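Local coordinates for hemolysin-related protein (Vibrio cholerae serotype O1, PDB 6MLT) that probably helps bacteria adhere as a secreted biofilm matrix protein that binds calcium and carries a lectin-like, carbohydrate-binding domain, at residues Tyr359-Lys363 with Tyr364-Tyr368. Sequence-based numbering, arbitrary orientation.
Sequences YGKNK and YTWKY
Lys363 CG sits over the centre of one face of the Tyr364 ring, a CH-pi contact 3.9 Å from the ring centroid, while Lys361 CG lies over one face of the Tyr368 ring, offset toward its rim. The Trp366 indole receives Asn362 O at its edge, in the ring plane, 3.7 Å from CD1. All three rings belong to the end of a beta hairpin in the beta-prism lectin domain, where the chain leaves strand 361-362 and doubles back toward strand 370-377. Lys363 and Tyr364 run side by side: with Lys363 CG between its backbone N and carbonyl carbon (chi1 72°) and the chain extended beyond, CE comes 3.5 Å from Tyr364 OH, and NZ goes on to a hydrogen bond with the backbone O of Asp389. Lys361, bent at chi3, slants across Tyr368, whose ring also meets that of Tyr302.

The bend itself is organised by buried Asn362. Its OD1 takes two backbone N-H groups: Tyr364 N, at a short 2.5 Å, makes an Asx turn and lies nearly in line with the side-chain carbonyl, whereas Thr365 N, at 2.9 Å, approaches from above the amide plane. This double grip should limit rotation of the amide, which stands 77° from the plane of the Tyr364 ring. Both backbone polar atoms of Asn362 bond to the returning chain: its O accepts from Trp366 N and its N donates to Lys367 O at 2.7 Å. Beyond it, an ST turn forms as Lys367 N donates to Thr365 OG1 at 3.3 Å.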
loop_
_atom_site.group_PDB
_atom_site.type_symbol
_atom_site.label_atom_id
_atom_site.label_comp_id
_atom_site.label_asym_id
_atom_site.label_seq_id
_atom_site.Cartn_x
_atom_site.Cartn_y
_atom_site.Cartn_z
ATOM N N TYR A 359 35.691 -24.835 18.818
ATOM C CA TYR A 359 34.998 -25.528 19.891
ATOM C C TYR A 359 35.950 -26.510 20.558
ATOM O O TYR A 359 36.864 -27.051 19.923
ATOM C CB TYR A 359 33.741 -26.261 19.378
ATOM C CG TYR A 359 33.994 -27.278 18.294
ATOM C CD1 TYR A 359 34.011 -26.908 16.953
ATOM C CD2 TYR A 359 34.206 -28.611 18.608
ATOM C CE1 TYR A 359 34.238 -27.844 15.956
ATOM C CE2 TYR A 359 34.437 -29.553 17.618
ATOM C CZ TYR A 359 34.450 -29.162 16.297
ATOM O OH TYR A 359 34.675 -30.097 15.318
ATOM N N GLY A 360 35.733 -26.727 21.849
ATOM C CA GLY A 360 36.584 -27.629 22.595
ATOM C C GLY A 360 36.399 -27.444 24.087
ATOM O O GLY A 360 35.354 -26.972 24.546
ATOM N N LYS A 361 37.431 -27.820 24.832
ATOM C CA LYS A 361 37.381 -27.802 26.286
ATOM C C LYS A 361 37.765 -26.421 26.799
ATOM O O LYS A 361 38.867 -25.931 26.529
ATOM C CB LYS A 361 38.302 -28.863 26.873
ATOM C CG LYS A 361 38.150 -29.047 28.369
ATOM C CD LYS A 361 39.042 -30.177 28.861
ATOM C CE LYS A 361 38.414 -30.935 30.011
ATOM N NZ LYS A 361 39.094 -32.243 30.238
ATOM N N ASN A 362 36.840 -25.806 27.532
ATOM C CA ASN A 362 37.040 -24.511 28.178
ATOM C C ASN A 362 38.080 -24.652 29.289
ATOM O O ASN A 362 37.906 -25.458 30.208
ATOM C CB ASN A 362 35.687 -24.040 28.728
ATOM C CG ASN A 362 35.765 -22.755 29.508
ATOM O OD1 ASN A 362 36.666 -22.553 30.313
ATOM N ND2 ASN A 362 34.775 -21.885 29.300
ATOM N N LYS A 363 39.152 -23.859 29.226
ATOM C CA LYS A 363 40.224 -24.014 30.206
ATOM C C LYS A 363 39.854 -23.458 31.575
ATOM O O LYS A 363 40.554 -23.751 32.549
ATOM C CB LYS A 363 41.503 -23.338 29.721
ATOM C CG LYS A 363 41.477 -21.805 29.747
ATOM C CD LYS A 363 42.799 -21.251 29.226
ATOM C CE LYS A 363 42.839 -19.733 29.267
ATOM N NZ LYS A 363 44.122 -19.210 28.701
ATOM N N TYR A 364 38.789 -22.666 31.670
ATOM C CA TYR A 364 38.378 -22.090 32.946
ATOM C C TYR A 364 37.455 -23.018 33.722
ATOM O O TYR A 364 37.561 -23.115 34.951
ATOM C CB TYR A 364 37.675 -20.752 32.718
ATOM C CG TYR A 364 38.432 -19.806 31.821
ATOM C CD1 TYR A 364 39.570 -19.151 32.267
ATOM C CD2 TYR A 364 37.998 -19.564 30.527
ATOM C CE1 TYR A 364 40.265 -18.290 31.441
ATOM C CE2 TYR A 364 38.674 -18.700 29.699
ATOM C CZ TYR A 364 39.809 -18.064 30.157
ATOM O OH TYR A 364 40.484 -17.204 29.319
ATOM N N THR A 365 36.563 -23.709 33.017
ATOM C CA THR A 365 35.556 -24.555 33.626
ATOM C C THR A 365 35.714 -26.027 33.277
ATOM O O THR A 365 35.033 -26.859 33.884
ATOM C CB THR A 365 34.153 -24.104 33.195
ATOM O OG1 THR A 365 33.977 -24.388 31.804
ATOM C CG2 THR A 365 33.956 -22.610 33.418
ATOM N N TRP A 366 36.572 -26.370 32.314
ATOM C CA TRP A 366 36.759 -27.746 31.849
ATOM C C TRP A 366 35.497 -28.328 31.218
ATOM O O TRP A 366 35.397 -29.543 31.041
ATOM C CB TRP A 366 37.257 -28.657 32.984
ATOM C CG TRP A 366 38.686 -28.392 33.373
ATOM C CD1 TRP A 366 39.537 -27.487 32.805
ATOM C CD2 TRP A 366 39.427 -29.035 34.419
ATOM N NE1 TRP A 366 40.759 -27.528 33.429
ATOM C CE2 TRP A 366 40.718 -28.469 34.424
ATOM C CE3 TRP A 366 39.125 -30.033 35.351
ATOM C CZ2 TRP A 366 41.705 -28.869 35.322
ATOM C CZ3 TRP A 366 40.107 -30.428 36.244
ATOM C CH2 TRP A 366 41.381 -29.848 36.221
ATOM N N LYS A 367 34.532 -27.486 30.847
ATOM C CA LYS A 367 33.373 -27.927 30.081
ATOM C C LYS A 367 33.643 -27.777 28.583
ATOM O O LYS A 367 34.500 -27.001 28.155
ATOM C CB LYS A 367 32.132 -27.123 30.471
ATOM C CG LYS A 367 31.812 -27.150 31.960
ATOM C CD LYS A 367 31.623 -28.578 32.462
ATOM C CE LYS A 367 31.255 -28.610 33.933
ATOM N NZ LYS A 367 31.191 -29.999 34.447
ATOM N N TYR A 368 32.891 -28.530 27.784
ATOM C CA TYR A 368 33.062 -28.555 26.336
ATOM C C TYR A 368 31.994 -27.698 25.667
ATOM O O TYR A 368 30.799 -27.886 25.916
ATOM C CB TYR A 368 32.976 -29.985 25.811
ATOM C CG TYR A 368 34.130 -30.867 26.232
ATOM C CD1 TYR A 368 34.095 -31.571 27.429
ATOM C CD2 TYR A 368 35.249 -31.004 25.426
ATOM C CE1 TYR A 368 35.150 -32.383 27.818
ATOM C CE2 TYR A 368 36.308 -31.816 25.803
ATOM C CZ TYR A 368 36.252 -32.498 26.998
ATOM O OH TYR A 368 37.305 -33.303 27.372
#